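Local coordinates for protein prolyl endopeptidase (Myxococcus xanthus, PDB 2BKL) that probably hydrolyses oligopeptides after proline and, much less readily, after alanine, as a serine peptidase of the prolyl oligopeptidase family, at residues S76-H88 and L96-L109. Residues are numbered along the deposited sequence; the frame is centred on the assembly and turned at random.
Sequences SRRNGRFFYVRTH and LYWRQGESGQEKVL
Over one face of the Tyr97 ring lies the aliphatic part of Arg86, with CD 4.2 Å from the ring centroid, while the Tyr97 hydroxyl shares a 2.6 Å hydrogen bond with His88 NE2, the rings nearly perpendicular (89°) and neither lying over the other. The Arg81 guanidinium has Trp98 CZ3, part of a broad flat ring suited to lie beside it, over one face and Gln100 OE1 at its edge, where NE donates across 2.8 Å; Asp155 and Gly132 bind its terminal nitrogens. Tyr84 has Tyr97 O over one face, toward the rim, and Glu106 OE1 at its edge. With CG set between backbone N and carbonyl carbon (chi1 51°), its ring leans across the next strand, and the hydroxyl donates to Glu106 OE1 while accepting from Arg99 NE at 2.9 Å, a double role that suits tyrosine. Arginine suits position 86, its methylenes covering Tyr97 while NE and NH2 grip the same OE1 side-on; Arg99 NH2 joins from above the carboxylate plane, so four donor atoms converge on one oxygen. The shared carboxylate probably offsets the closeness of the two arginines. On the other sheet face Phe83 CD2 packs 3.6 Å from Trp98 CB, and Val85 meets Leu96. Strands 81-87 and 95-100 form the antiparallel hairpin at the middle of a four-stranded propeller blade; Phe83, Val85 and Leu96 pack against strand 121-128, and Tyr84 and Arg86 touch Val72 of strand 71-78.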
loop_
_atom_site.group_PDB
_atom_site.type_symbol
_atom_site.label_atom_id
_atom_site.label_comp_id
_atom_site.label_asym_id
_atom_site.label_seq_id
_atom_site.Cartn_x
_atom_site.Cartn_y
_atom_site.Cartn_z
ATOM N N SER A 76 -2.464 8.498 19.523
ATOM C CA SER A 76 -1.218 9.266 19.679
ATOM C C SER A 76 -1.287 10.095 20.955
ATOM O O SER A 76 -2.211 10.887 21.151
ATOM C CB SER A 76 -0.973 10.124 18.464
ATOM O OG SER A 76 -0.789 9.237 17.378
ATOM N N ARG A 77 -0.308 9.935 21.825
ATOM C CA ARG A 77 -0.308 10.586 23.125
ATOM C C ARG A 77 0.734 11.686 23.157
ATOM O O ARG A 77 1.898 11.464 22.812
ATOM C CB ARG A 77 -0.002 9.573 24.212
ATOM C CG ARG A 77 -1.030 8.473 24.278
ATOM C CD ARG A 77 -0.770 7.497 25.400
ATOM N NE ARG A 77 -0.681 8.167 26.694
ATOM C CZ ARG A 77 -0.177 7.605 27.801
ATOM N NH1 ARG A 77 0.282 6.356 27.778
ATOM N NH2 ARG A 77 -0.144 8.288 28.937
ATOM N N ARG A 78 0.312 12.891 23.515
ATOM C CA ARG A 78 1.192 14.049 23.570
ATOM C C ARG A 78 0.802 14.922 24.716
ATOM O O ARG A 78 -0.327 15.438 24.739
ATOM C CB ARG A 78 1.056 14.870 22.278
ATOM C CG ARG A 78 1.399 14.139 20.976
ATOM C CD ARG A 78 2.852 13.850 20.821
ATOM N NE ARG A 78 3.206 13.385 19.472
ATOM C CZ ARG A 78 3.306 12.120 19.114
ATOM N NH1 ARG A 78 3.009 11.139 19.961
ATOM N NH2 ARG A 78 3.664 11.836 17.859
ATOM N N ASN A 79 1.699 15.089 25.683
ATOM C CA ASN A 79 1.500 16.022 26.785
ATOM C C ASN A 79 0.155 15.842 27.499
ATOM O O ASN A 79 -0.530 16.824 27.812
ATOM C CB ASN A 79 1.684 17.451 26.264
ATOM C CG ASN A 79 1.869 18.488 27.374
ATOM O OD1 ASN A 79 2.237 18.160 28.518
ATOM N ND2 ASN A 79 1.608 19.747 27.038
ATOM N N GLY A 80 -0.202 14.595 27.772
ATOM C CA GLY A 80 -1.406 14.288 28.526
ATOM C C GLY A 80 -2.689 14.217 27.709
ATOM O O GLY A 80 -3.738 13.857 28.238
ATOM N N ARG A 81 -2.595 14.517 26.420
ATOM C CA ARG A 81 -3.733 14.456 25.510
ATOM C C ARG A 81 -3.627 13.245 24.611
ATOM O O ARG A 81 -2.544 12.706 24.370
ATOM C CB ARG A 81 -3.771 15.704 24.653
ATOM C CG ARG A 81 -4.082 16.947 25.443
ATOM C CD ARG A 81 -4.129 18.193 24.635
ATOM N NE ARG A 81 -4.648 19.275 25.448
ATOM C CZ ARG A 81 -4.797 20.515 25.022
ATOM N NH1 ARG A 81 -4.466 20.884 23.792
ATOM N NH2 ARG A 81 -5.297 21.414 25.851
ATOM N N PHE A 82 -4.763 12.766 24.143
ATOM C CA PHE A 82 -4.861 11.632 23.275
ATOM C C PHE A 82 -5.525 12.060 21.994
ATOM O O PHE A 82 -6.512 12.800 22.028
ATOM C CB PHE A 82 -5.721 10.533 23.920
ATOM C CG PHE A 82 -5.075 9.848 25.074
ATOM C CD1 PHE A 82 -4.961 10.487 26.293
ATOM C CD2 PHE A 82 -4.644 8.538 24.962
ATOM C CE1 PHE A 82 -4.380 9.843 27.389
ATOM C CE2 PHE A 82 -4.078 7.891 26.053
ATOM C CZ PHE A 82 -3.937 8.558 27.256
ATOM N N PHE A 83 -5.013 11.572 20.877
ATOM C CA PHE A 83 -5.493 11.916 19.547
ATOM C C PHE A 83 -5.692 10.640 18.764
ATOM O O PHE A 83 -4.817 9.772 18.747
ATOM C CB PHE A 83 -4.475 12.783 18.800
ATOM C CG PHE A 83 -4.202 14.102 19.458
ATOM C CD1 PHE A 83 -3.370 14.198 20.559
ATOM C CD2 PHE A 83 -4.826 15.252 19.022
ATOM C CE1 PHE A 83 -3.153 15.424 21.181
ATOM C CE2 PHE A 83 -4.588 16.471 19.649
ATOM C CZ PHE A 83 -3.768 16.540 20.701
ATOM N N TYR A 84 -6.822 10.488 18.094
ATOM C CA TYR A 84 -7.173 9.215 17.484
ATOM C C TYR A 84 -8.324 9.414 16.512
ATOM O O TYR A 84 -9.121 10.356 16.655
ATOM C CB TYR A 84 -7.528 8.161 18.577
ATOM C CG TYR A 84 -8.549 8.708 19.544
ATOM C CD1 TYR A 84 -8.146 9.430 20.648
ATOM C CD2 TYR A 84 -9.913 8.588 19.299
ATOM C CE1 TYR A 84 -9.046 9.991 21.502
ATOM C CE2 TYR A 84 -10.826 9.147 20.162
ATOM C CZ TYR A 84 -10.387 9.857 21.253
ATOM O OH TYR A 84 -11.258 10.433 22.140
ATOM N N VAL A 85 -8.375 8.562 15.509
ATOM C CA VAL A 85 -9.423 8.596 14.514
ATOM C C VAL A 85 -10.535 7.601 14.856
ATOM O O VAL A 85 -10.264 6.482 15.307
ATOM C CB VAL A 85 -8.811 8.314 13.148
ATOM C CG1 VAL A 85 -9.861 8.105 12.101
ATOM C CG2 VAL A 85 -7.903 9.483 12.743
ATOM N N ARG A 86 -11.790 7.993 14.623
ATOM C CA ARG A 86 -12.926 7.094 14.737
ATOM C C ARG A 86 -13.659 7.001 13.421
ATOM O O ARG A 86 -13.707 7.957 12.660
ATOM C CB ARG A 86 -13.951 7.600 15.747
ATOM C CG ARG A 86 -13.524 7.587 17.218
ATOM C CD ARG A 86 -14.683 7.896 18.154
ATOM N NE ARG A 86 -14.356 7.920 19.576
ATOM C CZ ARG A 86 -14.312 6.857 20.365
ATOM N NH1 ARG A 86 -14.524 5.647 19.878
ATOM N NH2 ARG A 86 -14.010 7.007 21.651
ATOM N N THR A 87 -14.269 5.853 13.169
ATOM C CA THR A 87 -15.358 5.803 12.215
ATOM C C THR A 87 -16.665 5.671 12.984
ATOM O O THR A 87 -16.716 5.115 14.078
ATOM C CB THR A 87 -15.251 4.630 11.233
ATOM O OG1 THR A 87 -15.247 3.371 11.939
ATOM C CG2 THR A 87 -13.955 4.681 10.424
ATOM N N HIS A 88 -17.725 6.166 12.365
ATOM C CA HIS A 88 -19.099 6.067 12.881
ATOM C C HIS A 88 -19.983 5.435 11.799
ATOM O O HIS A 88 -19.667 5.476 10.603
ATOM C CB HIS A 88 -19.665 7.453 13.253
ATOM C CG HIS A 88 -18.892 8.186 14.308
ATOM N ND1 HIS A 88 -18.653 7.661 15.557
ATOM C CD2 HIS A 88 -18.332 9.417 14.306
ATOM C CE1 HIS A 88 -17.959 8.533 16.274
ATOM N NE2 HIS A 88 -17.743 9.605 15.535
ATOM N N LEU A 96 -10.983 12.753 13.121
ATOM C CA LEU A 96 -9.925 12.876 14.125
ATOM C C LEU A 96 -10.484 13.556 15.378
ATOM O O LEU A 96 -11.048 14.632 15.289
ATOM C CB LEU A 96 -8.761 13.698 13.565
ATOM C CG LEU A 96 -7.590 13.861 14.525
ATOM C CD1 LEU A 96 -6.966 12.551 14.907
ATOM C CD2 LEU A 96 -6.498 14.767 13.935
ATOM N N TYR A 97 -10.381 12.874 16.515
ATOM C CA TYR A 97 -10.787 13.329 17.831
ATOM C C TYR A 97 -9.596 13.554 18.737
ATOM O O TYR A 97 -8.516 12.991 18.531
ATOM C CB TYR A 97 -11.637 12.230 18.492
ATOM C CG TYR A 97 -13.027 12.122 17.934
ATOM C CD1 TYR A 97 -13.281 11.392 16.801
ATOM C CD2 TYR A 97 -14.090 12.770 18.557
ATOM C CE1 TYR A 97 -14.566 11.301 16.291
ATOM C CE2 TYR A 97 -15.375 12.691 18.042
ATOM C CZ TYR A 97 -15.589 11.943 16.914
ATOM O OH TYR A 97 -16.865 11.867 16.398
ATOM N N TRP A 98 -9.808 14.320 19.793
ATOM C CA TRP A 98 -8.868 14.409 20.887
ATOM C C TRP A 98 -9.588 14.451 22.227
ATOM O O TRP A 98 -10.782 14.769 22.311
ATOM C CB TRP A 98 -7.919 15.617 20.744
ATOM C CG TRP A 98 -8.552 16.933 21.074
ATOM C CD1 TRP A 98 -9.378 17.663 20.280
ATOM C CD2 TRP A 98 -8.383 17.690 22.272
ATOM N NE1 TRP A 98 -9.768 18.809 20.920
ATOM C CE2 TRP A 98 -9.152 18.865 22.138
ATOM C CE3 TRP A 98 -7.660 17.501 23.447
ATOM C CZ2 TRP A 98 -9.216 19.836 23.137
ATOM C CZ3 TRP A 98 -7.722 18.475 24.440
ATOM C CH2 TRP A 98 -8.488 19.623 24.274
ATOM N N ARG A 99 -8.846 14.116 23.276
ATOM C CA ARG A 99 -9.320 14.282 24.629
ATOM C C ARG A 99 -8.171 14.581 25.564
ATOM O O ARG A 99 -6.997 14.212 25.305
ATOM C CB ARG A 99 -10.076 13.050 25.113
ATOM C CG ARG A 99 -9.258 11.790 25.195
ATOM C CD ARG A 99 -9.992 10.628 25.870
ATOM N NE ARG A 99 -11.046 10.106 25.024
ATOM C CZ ARG A 99 -11.992 9.273 25.424
ATOM N NH1 ARG A 99 -12.039 8.861 26.682
ATOM N NH2 ARG A 99 -12.912 8.858 24.556
ATOM N N GLN A 100 -8.512 15.246 26.661
ATOM C CA GLN A 100 -7.564 15.553 27.707
ATOM C C GLN A 100 -7.605 14.444 28.738
ATOM O O GLN A 100 -8.612 14.270 29.439
ATOM C CB GLN A 100 -7.937 16.870 28.360
ATOM C CG GLN A 100 -6.909 17.309 29.400
ATOM C CD GLN A 100 -5.716 17.959 28.736
ATOM O OE1 GLN A 100 -5.888 18.871 27.950
ATOM N NE2 GLN A 100 -4.515 17.469 29.032
ATOM N N GLY A 101 -6.519 13.702 28.858
ATOM C CA GLY A 101 -6.463 12.568 29.761
ATOM C C GLY A 101 -7.206 11.354 29.239
ATOM O O GLY A 101 -7.977 11.411 28.273
ATOM N N GLU A 102 -6.990 10.240 29.915
ATOM C CA GLU A 102 -7.458 8.947 29.447
ATOM C C GLU A 102 -8.986 8.881 29.380
ATOM O O GLU A 102 -9.534 8.214 28.497
ATOM C CB GLU A 102 -6.908 7.841 30.349
ATOM C CG GLU A 102 -6.794 6.488 29.679
ATOM C CD GLU A 102 -6.523 5.386 30.685
ATOM O OE1 GLU A 102 -7.494 4.716 31.116
ATOM O OE2 GLU A 102 -5.338 5.208 31.059
ATOM N N SER A 103 -9.667 9.576 30.287
ATOM C CA SER A 103 -11.128 9.554 30.319
ATOM C C SER A 103 -11.768 10.956 30.283
ATOM O O SER A 103 -12.897 11.145 30.743
ATOM C CB SER A 103 -11.607 8.755 31.538
ATOM O OG SER A 103 -11.355 9.464 32.734
ATOM N N GLY A 104 -11.067 11.934 29.708
ATOM C CA GLY A 104 -11.659 13.235 29.441
ATOM C C GLY A 104 -12.674 13.137 28.301
ATOM O O GLY A 104 -12.646 12.196 27.507
ATOM N N GLN A 105 -13.582 14.100 28.222
ATOM C CA GLN A 105 -14.585 14.073 27.148
ATOM C C GLN A 105 -13.921 14.427 25.823
ATOM O O GLN A 105 -13.182 15.402 25.717
ATOM C CB GLN A 105 -15.760 15.026 27.393
ATOM C CG GLN A 105 -17.135 14.330 27.652
ATOM C CD GLN A 105 -17.603 13.339 26.571
ATOM O OE1 GLN A 105 -18.097 13.741 25.531
ATOM N NE2 GLN A 105 -17.417 12.049 26.827
ATOM N N GLU A 106 -14.213 13.624 24.822
ATOM C CA GLU A 106 -13.588 13.792 23.538
ATOM C C GLU A 106 -14.294 14.856 22.713
ATOM O O GLU A 106 -15.496 15.127 22.872
ATOM C CB GLU A 106 -13.525 12.474 22.786
ATOM C CG GLU A 106 -14.864 11.901 22.413
ATOM C CD GLU A 106 -14.728 10.644 21.603
ATOM O OE1 GLU A 106 -13.695 9.965 21.729
ATOM O OE2 GLU A 106 -15.665 10.339 20.853
ATOM N N LYS A 107 -13.516 15.447 21.820
ATOM C CA LYS A 107 -13.963 16.502 20.938
ATOM C C LYS A 107 -13.486 16.233 19.516
ATOM O O LYS A 107 -12.367 15.757 19.291
ATOM C CB LYS A 107 -13.417 17.837 21.427
ATOM C CG LYS A 107 -14.122 18.309 22.728
ATOM C CD LYS A 107 -13.446 19.521 23.375
ATOM C CE LYS A 107 -13.402 19.417 24.923
ATOM N NZ LYS A 107 -11.989 19.433 25.440
ATOM N N VAL A 108 -14.334 16.540 18.550
ATOM C CA VAL A 108 -13.957 16.474 17.154
ATOM C C VAL A 108 -12.915 17.545 16.881
ATOM O O VAL A 108 -13.089 18.697 17.280
ATOM C CB VAL A 108 -15.170 16.748 16.246
ATOM C CG1 VAL A 108 -14.733 16.898 14.788
ATOM C CG2 VAL A 108 -16.197 15.663 16.382
ATOM N N LEU A 109 -11.839 17.168 16.204
ATOM C CA LEU A 109 -10.766 18.106 15.835
ATOM C C LEU A 109 -10.790 18.355 14.334
ATOM O O LEU A 109 -10.826 19.503 13.882
ATOM C CB LEU A 109 -9.394 17.536 16.202
ATOM C CG LEU A 109 -8.212 18.503 16.021
ATOM C CD1 LEU A 109 -8.367 19.802 16.793
ATOM C CD2 LEU A 109 -6.938 17.803 16.439
HETATM O O HOH W 1 -2.129 18.786 27.961
HETATM O O HOH W 2 -4.183 15.250 31.010
#